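PDB 4M16: bartonella effector protein (Bep) substrate of VirB T4SS from Bartonella sp. AR 15-3, which probably transfers AMP from ATP to tyrosine or threonine hydroxyls of target proteins through its Fic domain, the N-terminal part of the effector represented here. Local coordinates for residues A41-E51 with K63-G71; E119-L130 with E141-L149. All blocks are in the same frame, centred on the assembly; numbering follows the deposited sequence. Where two conformers were deposited one is given.

Interaction 1: A41-E51 with K63-G71; sequences AKKVINSLRNE and KYLHKRLFG
Two bends in the chain of Arg68, at chi2 (-69°) and chi3 (-59°), curl its guanidinium round to meet Glu51, whose own chain runs extended beyond CG from the opposite direction. The two flat groups end up nearly coplanar and meet end-on: NH1 of Arg68 donates to OE1 of Glu51 at 2.8 Å, and NH2 of Arg68 to OE2 of Glu51 at 2.9 Å. Both carboxylate oxygens use their syn lone pairs, which makes this a two-bond salt bridge that fixes the rotation of each group. OE2 of Glu51 also accepts a hydrogen bond from OG of Ser47 (2.6 Å), while NH1 of Arg68 gives a further, more bent bond to OH of Tyr64. The carboxylate is thus held by Ser47 of its own segment as well as by Arg68 from across the contact. Beside this polar cluster, CD2 of Leu48 lies 3.7 Å from NH1 of Arg68. The rest of the interface is largely apolar. CD2 of Leu69 packs against CD1 of Ile45 at 3.6 Å and also meets CB of Ala41 and CG1 of Val44; CG2 of Val44 rests on the backbone O of Arg68 (3.3 Å). Farther along, the methyls of Leu48 touch CD2 of Leu65. The segments of helices 30-48 and 59-70 run at 127° to each other, with their axes 8.7 Å apart at closest approach. Helix 159-174 covers the apolar side, where Ile165 touches Ile45 and Leu69, and Val162 touches Leu65 and Leu69.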
loop_
_atom_site.group_PDB
_atom_site.type_symbol
_atom_site.label_atom_id
_atom_site.label_comp_id
_atom_site.label_asym_id
_atom_site.label_seq_id
_atom_site.Cartn_x
_atom_site.Cartn_y
_atom_site.Cartn_z
ATOM N N ALA A 41 10.339 -7.836 5.473
ATOM C CA ALA A 41 9.544 -6.626 5.679
ATOM C C ALA A 41 9.288 -6.268 7.175
ATOM O O ALA A 41 9.308 -5.084 7.546
ATOM C CB ALA A 41 8.237 -6.721 4.945
ATOM N N LYS A 42 8.978 -7.248 8.005
ATOM C CA LYS A 42 8.809 -7.004 9.428
ATOM C C LYS A 42 10.098 -6.513 10.099
ATOM O O LYS A 42 10.078 -5.587 10.914
ATOM C CB LYS A 42 8.321 -8.267 10.126
ATOM C CG LYS A 42 8.023 -8.099 11.604
ATOM C CD LYS A 42 6.990 -7.000 11.838
ATOM C CE LYS A 42 6.397 -6.985 13.233
ATOM N NZ LYS A 42 7.525 -6.749 14.162
ATOM N N LYS A 43 11.206 -7.148 9.785
ATOM C CA LYS A 43 12.477 -6.662 10.260
ATOM C C LYS A 43 12.648 -5.171 9.948
ATOM O O LYS A 43 13.091 -4.410 10.831
ATOM C CB LYS A 43 13.635 -7.507 9.695
ATOM C CG LYS A 43 13.740 -8.840 10.399
ATOM C CD LYS A 43 14.845 -9.723 9.799
ATOM C CE LYS A 43 15.082 -11.002 10.587
ATOM N NZ LYS A 43 15.179 -12.177 9.675
ATOM N N VAL A 44 12.272 -4.763 8.721
ATOM C CA VAL A 44 12.436 -3.368 8.278
ATOM C C VAL A 44 11.462 -2.460 9.018
ATOM O O VAL A 44 11.842 -1.370 9.459
ATOM C CB VAL A 44 12.273 -3.227 6.759
ATOM C CG1 VAL A 44 12.112 -1.783 6.355
ATOM C CG2 VAL A 44 13.441 -3.848 6.037
ATOM N N ILE A 45 10.216 -2.922 9.173
ATOM C CA ILE A 45 9.185 -2.174 9.938
ATOM C C ILE A 45 9.738 -1.874 11.335
ATOM O O ILE A 45 9.617 -0.760 11.812
ATOM C CB ILE A 45 7.859 -2.952 10.055
ATOM C CG1 ILE A 45 7.243 -3.143 8.684
ATOM C CG2 ILE A 45 6.898 -2.303 11.071
ATOM C CD1 ILE A 45 6.787 -1.895 8.032
ATOM N N ASN A 46 10.394 -2.859 11.934
ATOM C CA ASN A 46 11.040 -2.672 13.215
ATOM C C ASN A 46 12.079 -1.564 13.251
ATOM O O ASN A 46 12.052 -0.756 14.179
ATOM C CB ASN A 46 11.660 -3.963 13.727
ATOM C CG ASN A 46 10.626 -5.020 14.032
ATOM O OD1 ASN A 46 9.439 -4.728 14.088
ATOM N ND2 ASN A 46 11.068 -6.254 14.189
ATOM N N SER A 47 12.941 -1.500 12.244
ATOM C CA SER A 47 13.992 -0.448 12.141
ATOM C C SER A 47 13.324 0.932 12.064
ATOM O O SER A 47 13.722 1.891 12.778
ATOM C CB SER A 47 14.859 -0.684 10.918
ATOM O OG SER A 47 15.791 0.363 10.739
ATOM N N LEU A 48 12.285 1.016 11.232
ATOM C CA LEU A 48 11.607 2.288 10.963
ATOM C C LEU A 48 11.047 2.931 12.223
ATOM O O LEU A 48 10.761 4.152 12.239
ATOM C CB LEU A 48 10.527 2.103 9.893
ATOM C CG LEU A 48 10.985 1.723 8.490
ATOM C CD1 LEU A 48 9.895 1.174 7.618
ATOM C CD2 LEU A 48 11.600 2.905 7.773
ATOM N N ARG A 49 10.904 2.143 13.298
ATOM C CA ARG A 49 10.311 2.668 14.535
ATOM C C ARG A 49 11.270 3.692 15.158
ATOM O O ARG A 49 10.836 4.676 15.709
ATOM C CB ARG A 49 10.024 1.528 15.516
ATOM N N ASN A 50 12.583 3.484 15.041
ATOM C CA ASN A 50 13.563 4.440 15.612
ATOM C C ASN A 50 14.232 5.336 14.556
ATOM O O ASN A 50 15.301 5.949 14.835
ATOM C CB ASN A 50 14.654 3.700 16.404
ATOM C CG ASN A 50 14.121 3.040 17.633
ATOM O OD1 ASN A 50 12.987 3.278 18.015
ATOM N ND2 ASN A 50 14.946 2.204 18.285
ATOM N N GLU A 51 13.620 5.391 13.367
ATOM C CA GLU A 51 14.029 6.345 12.318
ATOM C C GLU A 51 13.141 7.573 12.313
ATOM O O GLU A 51 11.967 7.487 12.666
ATOM C CB GLU A 51 13.935 5.691 10.946
ATOM C CG GLU A 51 14.900 4.573 10.828
ATOM C CD GLU A 51 14.752 3.823 9.530
ATOM O OE1 GLU A 51 14.535 4.476 8.483
ATOM O OE2 GLU A 51 14.910 2.575 9.593
ATOM N N LYS A 63 7.677 5.463 -2.247
ATOM C CA LYS A 63 8.648 4.642 -3.031
ATOM C C LYS A 63 9.886 4.246 -2.210
ATOM O O LYS A 63 10.386 3.114 -2.284
ATOM C CB LYS A 63 9.052 5.388 -4.300
ATOM C CG LYS A 63 7.890 5.631 -5.272
ATOM C CD LYS A 63 8.386 6.478 -6.441
ATOM C CE LYS A 63 7.219 7.106 -7.189
ATOM N NZ LYS A 63 7.633 8.226 -8.075
ATOM N N TYR A 64 10.386 5.200 -1.419
ATOM C CA TYR A 64 11.475 4.986 -0.499
ATOM C C TYR A 64 11.127 3.813 0.442
ATOM O O TYR A 64 11.931 2.911 0.636
ATOM C CB TYR A 64 11.775 6.276 0.310
ATOM C CG TYR A 64 12.575 6.026 1.543
ATOM C CD1 TYR A 64 13.977 5.987 1.497
ATOM C CD2 TYR A 64 11.956 5.894 2.778
ATOM C CE1 TYR A 64 14.730 5.794 2.644
ATOM C CE2 TYR A 64 12.699 5.689 3.936
ATOM C CZ TYR A 64 14.079 5.640 3.870
ATOM O OH TYR A 64 14.823 5.420 5.003
ATOM N N LEU A 65 9.943 3.883 1.058
ATOM C CA LEU A 65 9.485 2.827 1.958
ATOM C C LEU A 65 9.358 1.451 1.261
ATOM O O LEU A 65 9.727 0.437 1.835
ATOM C CB LEU A 65 8.153 3.204 2.631
ATOM C CG LEU A 65 8.114 4.297 3.676
ATOM C CD1 LEU A 65 6.670 4.632 4.079
ATOM C CD2 LEU A 65 8.949 3.942 4.872
ATOM N N HIS A 66 8.826 1.426 0.045
ATOM C CA HIS A 66 8.713 0.167 -0.682
ATOM C C HIS A 66 10.084 -0.450 -0.957
ATOM O O HIS A 66 10.253 -1.665 -0.821
ATOM C CB HIS A 66 7.952 0.400 -1.993
ATOM C CG HIS A 66 7.543 -0.852 -2.670
ATOM N ND1 HIS A 66 8.320 -1.465 -3.616
ATOM C CD2 HIS A 66 6.429 -1.605 -2.551
ATOM C CE1 HIS A 66 7.690 -2.526 -4.072
ATOM N NE2 HIS A 66 6.552 -2.638 -3.432
ATOM N N LYS A 67 11.049 0.398 -1.351
ATOM C CA LYS A 67 12.452 -0.016 -1.550
ATOM C C LYS A 67 13.034 -0.585 -0.247
ATOM O O LYS A 67 13.702 -1.636 -0.252
ATOM C CB LYS A 67 13.294 1.152 -2.096
ATOM C CG LYS A 67 14.809 0.992 -2.052
ATOM C CD LYS A 67 15.331 0.088 -3.121
ATOM C CE LYS A 67 16.865 0.059 -3.142
ATOM N NZ LYS A 67 17.458 1.221 -3.848
ATOM N N ARG A 68 12.802 0.084 0.878
ATOM C CA ARG A 68 13.239 -0.467 2.167
ATOM C C ARG A 68 12.653 -1.838 2.494
ATOM O O ARG A 68 13.376 -2.763 2.933
ATOM C CB ARG A 68 12.891 0.495 3.327
ATOM C CG ARG A 68 13.708 1.794 3.363
ATOM C CD ARG A 68 15.176 1.563 3.731
ATOM N NE ARG A 68 15.283 0.925 5.045
ATOM C CZ ARG A 68 15.153 1.538 6.218
ATOM N NH1 ARG A 68 14.947 2.845 6.289
ATOM N NH2 ARG A 68 15.216 0.825 7.334
ATOM N N LEU A 69 11.341 -1.933 2.302
ATOM C CA LEU A 69 10.575 -3.121 2.674
ATOM C C LEU A 69 10.906 -4.336 1.808
ATOM O O LEU A 69 10.911 -5.426 2.314
ATOM C CB LEU A 69 9.066 -2.881 2.600
ATOM C CG LEU A 69 8.477 -2.024 3.726
ATOM C CD1 LEU A 69 7.060 -1.460 3.433
ATOM C CD2 LEU A 69 8.499 -2.783 5.011
ATOM N N PHE A 70 11.164 -4.133 0.526
ATOM C CA PHE A 70 11.245 -5.223 -0.461
ATOM C C PHE A 70 12.520 -5.234 -1.299
ATOM O O PHE A 70 12.626 -6.021 -2.247
ATOM C CB PHE A 70 10.041 -5.106 -1.427
ATOM C CG PHE A 70 8.730 -5.280 -0.752
ATOM C CD1 PHE A 70 8.367 -6.533 -0.279
ATOM C CD2 PHE A 70 7.886 -4.197 -0.506
ATOM C CE1 PHE A 70 7.210 -6.729 0.433
ATOM C CE2 PHE A 70 6.688 -4.401 0.187
ATOM C CZ PHE A 70 6.343 -5.651 0.636
ATOM N N GLY A 71 13.488 -4.411 -0.952
ATOM C CA GLY A 71 14.680 -4.226 -1.744
ATOM C C GLY A 71 15.587 -5.421 -1.680
ATOM O O GLY A 71 16.230 -5.779 -2.688
#

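Interaction 2: E119-L130 with E141-L149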
loop_
_atom_site.group_PDB
_atom_site.type_symbol
_atom_site.label_atom_id
_atom_site.label_comp_id
_atom_site.label_asym_id
_atom_site.label_seq_id
_atom_site.Cartn_x
_atom_site.Cartn_y
_atom_site.Cartn_z
ATOM N N GLU A 119 -1.639 13.661 -7.969
ATOM C CA GLU A 119 -2.886 14.166 -7.310
ATOM C C GLU A 119 -2.868 13.844 -5.792
ATOM O O GLU A 119 -3.156 14.688 -4.958
ATOM C CB GLU A 119 -4.138 13.582 -7.973
ATOM C CG GLU A 119 -4.393 14.085 -9.384
ATOM C CD GLU A 119 -5.441 13.301 -10.170
ATOM O OE1 GLU A 119 -5.526 12.066 -10.084
ATOM O OE2 GLU A 119 -6.159 13.940 -10.973
ATOM N N PHE A 120 -2.482 12.624 -5.453
ATOM C CA PHE A 120 -2.254 12.217 -4.061
ATOM C C PHE A 120 -1.294 13.210 -3.378
ATOM O O PHE A 120 -1.596 13.725 -2.249
ATOM C CB PHE A 120 -1.744 10.764 -4.053
ATOM C CG PHE A 120 -1.396 10.192 -2.707
ATOM C CD1 PHE A 120 -2.359 9.550 -1.904
ATOM C CD2 PHE A 120 -0.086 10.144 -2.310
ATOM C CE1 PHE A 120 -1.986 8.988 -0.681
ATOM C CE2 PHE A 120 0.301 9.616 -1.103
ATOM C CZ PHE A 120 -0.655 9.037 -0.281
ATOM N N ASP A 121 -0.157 13.484 -4.030
ATOM C CA ASP A 121 0.843 14.352 -3.458
ATOM C C ASP A 121 0.249 15.745 -3.218
ATOM O O ASP A 121 0.508 16.376 -2.202
ATOM C CB ASP A 121 2.119 14.419 -4.321
ATOM C CG ASP A 121 2.896 13.113 -4.342
ATOM O OD1 ASP A 121 2.628 12.219 -3.485
ATOM O OD2 ASP A 121 3.769 12.964 -5.222
ATOM N N GLU A 122 -0.512 16.240 -4.182
ATOM C CA GLU A 122 -1.049 17.583 -4.080
ATOM C C GLU A 122 -2.099 17.702 -2.972
ATOM O O GLU A 122 -2.159 18.735 -2.320
ATOM C CB GLU A 122 -1.621 18.040 -5.419
ATOM C CG GLU A 122 -0.602 18.277 -6.520
ATOM C CD GLU A 122 -1.248 18.386 -7.907
ATOM O OE1 GLU A 122 -2.351 17.780 -8.162
ATOM O OE2 GLU A 122 -0.627 19.033 -8.768
ATOM N N ILE A 123 -2.891 16.651 -2.709
ATOM C CA ILE A 123 -3.885 16.696 -1.630
ATOM C C ILE A 123 -3.131 16.803 -0.274
ATOM O O ILE A 123 -3.384 17.699 0.516
ATOM C CB ILE A 123 -4.835 15.479 -1.587
ATOM C CG1 ILE A 123 -5.700 15.379 -2.850
ATOM C CG2 ILE A 123 -5.754 15.568 -0.374
ATOM C CD1 ILE A 123 -6.235 13.976 -3.090
ATOM N N LEU A 124 -2.143 15.951 -0.059
ATOM C CA LEU A 124 -1.320 16.055 1.124
ATOM C C LEU A 124 -0.627 17.404 1.273
ATOM O O LEU A 124 -0.598 17.951 2.376
ATOM C CB LEU A 124 -0.298 14.880 1.191
ATOM C CG LEU A 124 -0.919 13.574 1.622
ATOM C CD1 LEU A 124 -0.013 12.426 1.219
ATOM C CD2 LEU A 124 -1.187 13.513 3.124
ATOM N N ALA A 125 -0.136 17.989 0.178
ATOM C CA ALA A 125 0.609 19.235 0.304
ATOM C C ALA A 125 -0.368 20.335 0.648
ATOM O O ALA A 125 -0.098 21.138 1.530
ATOM C CB ALA A 125 1.393 19.572 -0.945
ATOM N N SER A 126 -1.532 20.345 -0.000
ATOM C CA SER A 126 -2.540 21.394 0.251
ATOM C C SER A 126 -3.057 21.346 1.696
ATOM O O SER A 126 -3.577 22.330 2.194
ATOM C CB SER A 126 -3.714 21.264 -0.731
ATOM O OG SER A 126 -4.532 20.180 -0.333
ATOM N N LYS A 127 -2.871 20.231 2.381
ATOM C CA LYS A 127 -3.336 20.073 3.762
ATOM C C LYS A 127 -2.222 19.892 4.773
ATOM O O LYS A 127 -2.475 19.396 5.877
ATOM C CB LYS A 127 -4.306 18.871 3.827
ATOM C CG LYS A 127 -5.575 19.056 2.986
ATOM C CD LYS A 127 -6.419 17.777 2.913
ATOM C CE LYS A 127 -7.683 17.980 2.076
ATOM N NZ LYS A 127 -8.581 18.997 2.680
ATOM N N SER A 128 -0.991 20.249 4.400
ATOM C CA SER A 128 0.179 20.117 5.241
ATOM C C SER A 128 0.313 18.791 5.952
ATOM O O SER A 128 0.492 18.743 7.178
ATOM C CB SER A 128 0.176 21.234 6.260
ATOM O OG SER A 128 0.546 22.426 5.633
ATOM N N ASN A 129 0.210 17.708 5.169
ATOM C CA ASN A 129 0.353 16.356 5.683
ATOM C C ASN A 129 -0.722 16.023 6.765
ATOM O O ASN A 129 -0.467 15.206 7.620
ATOM C CB ASN A 129 1.800 16.120 6.207
ATOM C CG ASN A 129 2.872 16.494 5.166
ATOM O OD1 ASN A 129 2.980 15.875 4.121
ATOM N ND2 ASN A 129 3.683 17.464 5.488
ATOM N N LEU A 130 -1.887 16.684 6.726
ATOM C CA LEU A 130 -3.005 16.426 7.673
ATOM C C LEU A 130 -2.681 16.814 9.141
ATOM O O LEU A 130 -3.282 16.303 10.115
ATOM C CB LEU A 130 -3.497 14.971 7.596
ATOM C CG LEU A 130 -3.800 14.339 6.240
ATOM C CD1 LEU A 130 -4.535 13.024 6.465
ATOM C CD2 LEU A 130 -4.651 15.293 5.405
ATOM N N GLU A 141 -10.160 12.643 6.446
ATOM C CA GLU A 141 -9.239 12.907 5.350
ATOM C C GLU A 141 -8.357 11.694 5.063
ATOM O O GLU A 141 -8.050 11.425 3.891
ATOM C CB GLU A 141 -8.370 14.134 5.638
ATOM C CG GLU A 141 -9.142 15.449 5.668
ATOM C CD GLU A 141 -10.048 15.613 4.450
ATOM O OE1 GLU A 141 -9.534 15.530 3.318
ATOM O OE2 GLU A 141 -11.296 15.813 4.643
ATOM N N THR A 142 -7.977 10.958 6.106
ATOM C CA THR A 142 -7.209 9.728 5.885
ATOM C C THR A 142 -8.023 8.646 5.205
ATOM O O THR A 142 -7.496 7.939 4.351
ATOM C CB THR A 142 -6.505 9.121 7.131
ATOM O OG1 THR A 142 -7.415 8.930 8.215
ATOM C CG2 THR A 142 -5.283 9.990 7.551
ATOM N N VAL A 143 -9.283 8.499 5.548
ATOM C CA VAL A 143 -10.140 7.522 4.854
ATOM C C VAL A 143 -10.157 7.764 3.347
ATOM O O VAL A 143 -9.905 6.822 2.542
ATOM C CB VAL A 143 -11.582 7.567 5.381
ATOM C CG1 VAL A 143 -12.529 6.846 4.424
ATOM C CG2 VAL A 143 -11.679 6.986 6.779
ATOM N N LYS A 144 -10.345 9.029 2.952
ATOM C CA LYS A 144 -10.358 9.374 1.526
ATOM C C LYS A 144 -8.992 9.135 0.815
ATOM O O LYS A 144 -8.924 8.521 -0.276
ATOM C CB LYS A 144 -10.828 10.819 1.309
ATOM C CG LYS A 144 -12.297 11.000 1.622
ATOM C CD LYS A 144 -12.828 12.420 1.411
ATOM C CE LYS A 144 -12.246 13.353 2.435
ATOM N NZ LYS A 144 -13.159 14.498 2.766
ATOM N N LEU A 145 -7.924 9.629 1.448
ATOM C CA LEU A 145 -6.579 9.465 0.926
ATOM C C LEU A 145 -6.114 8.019 0.875
ATOM O O LEU A 145 -5.493 7.577 -0.115
ATOM C CB LEU A 145 -5.591 10.337 1.732
ATOM C CG LEU A 145 -5.431 11.779 1.264
ATOM C CD1 LEU A 145 -4.643 12.509 2.348
ATOM C CD2 LEU A 145 -4.722 11.914 -0.100
ATOM N N PHE A 146 -6.415 7.275 1.938
ATOM C CA PHE A 146 -6.136 5.834 1.956
ATOM C C PHE A 146 -6.901 4.997 0.902
ATOM O O PHE A 146 -6.256 4.229 0.152
ATOM C CB PHE A 146 -6.314 5.258 3.369
ATOM C CG PHE A 146 -5.856 3.823 3.480
ATOM C CD1 PHE A 146 -6.712 2.797 3.140
ATOM C CD2 PHE A 146 -4.607 3.517 3.939
ATOM C CE1 PHE A 146 -6.299 1.501 3.203
ATOM C CE2 PHE A 146 -4.173 2.195 3.999
ATOM C CZ PHE A 146 -5.031 1.184 3.674
ATOM N N SER A 147 -8.187 5.267 0.725
ATOM C CA SER A 147 -8.940 4.639 -0.372
ATOM C C SER A 147 -8.338 4.998 -1.733
ATOM O O SER A 147 -8.279 4.167 -2.637
ATOM C CB SER A 147 -10.392 5.053 -0.392
ATOM O OG SER A 147 -11.027 4.665 0.808
ATOM N N PHE A 148 -7.900 6.237 -1.888
ATOM C CA PHE A 148 -7.371 6.681 -3.161
ATOM C C PHE A 148 -6.056 5.917 -3.439
ATOM O O PHE A 148 -5.900 5.313 -4.486
ATOM C CB PHE A 148 -7.186 8.213 -3.176
ATOM C CG PHE A 148 -6.622 8.781 -4.486
ATOM C CD1 PHE A 148 -6.908 8.211 -5.723
ATOM C CD2 PHE A 148 -5.855 9.971 -4.464
ATOM C CE1 PHE A 148 -6.418 8.783 -6.910
ATOM C CE2 PHE A 148 -5.355 10.518 -5.639
ATOM C CZ PHE A 148 -5.652 9.921 -6.866
ATOM N N LEU A 149 -5.133 5.901 -2.478
ATOM C CA LEU A 149 -3.894 5.210 -2.681
ATOM C C LEU A 149 -4.114 3.698 -2.888
ATOM O O LEU A 149 -3.463 3.118 -3.749
ATOM C CB LEU A 149 -2.891 5.498 -1.546
ATOM C CG LEU A 149 -1.529 4.787 -1.727
ATOM C CD1 LEU A 149 -0.850 5.278 -2.977
ATOM C CD2 LEU A 149 -0.648 4.953 -0.494
#
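Leu145 projects from helix 135-152 into the side of helix 110-126, joining the two as an antiparallel helical hairpin within the mainly helical Fic fold; the segment axes lie 10.9 Å apart at an angle of 164°. From CB its side chain heads toward the partner helix. At the branch point, CG comes within 4.1 Å of CG2 of Ile123. The two methyls then part: CD1 packs on CD2 of Leu124 at 3.7 Å and also reaches CD2 of Leu130, whereas CD2 lies among CD1 of Phe120 and the CB, CG2 and CD1 atoms of Ile123. The side chains of Leu145 and Ile123 point in opposite directions and lie alongside one another, which places CD2 of Leu145 against the isoleucine branches.

Phe120 has CG anti to its main-chain nitrogen (chi1 177°), a turn that carries the ring across to the second helix, where CE1 meets CB of Leu149 at 3.7 Å. Phe148 covers the start of the segment from the other helix: its CE2 lies 3.6 Å from N of Phe120, which approaches the Phe148 ring at its edge, and its CZ lies near CB and OE1 of Glu119.

At the opposite end, helix 110-126 finishes in a Schellman motif, with Ser128 at positive phi as its C-prime residue. The turn beyond it brings back Leu130, whose CD2 packs on CB of Glu141. Outside this apolar core, OE2 of Glu141 accepts from NZ of Lys144 at 3.0 Å, and Lys144 also pairs with Glu140. The same carboxylate faces Lys127 in a long salt bridge, NZ of Lys127 standing 3.7 Å from OE1 of Glu141.

The contacts follow one another along the chain: interaction 1 closes before interaction 2 opens. Their centres are 21 Å apart and their nearest atoms about 7 Å, so they do not touch. They use four different helices, 30-48 with 59-70 and 110-126 with 135-152, and helix 159-174 packs against both contacts: it offers Val162 and Ile165 to interaction 1, and Gln163, His164 and Phe167 to helix 135-152 of interaction 2. Helix 159-174 therefore connects the pair 30-48 and 59-70 to the hairpin, so that the two contacts, though apart, belong to one continuous packing of helices.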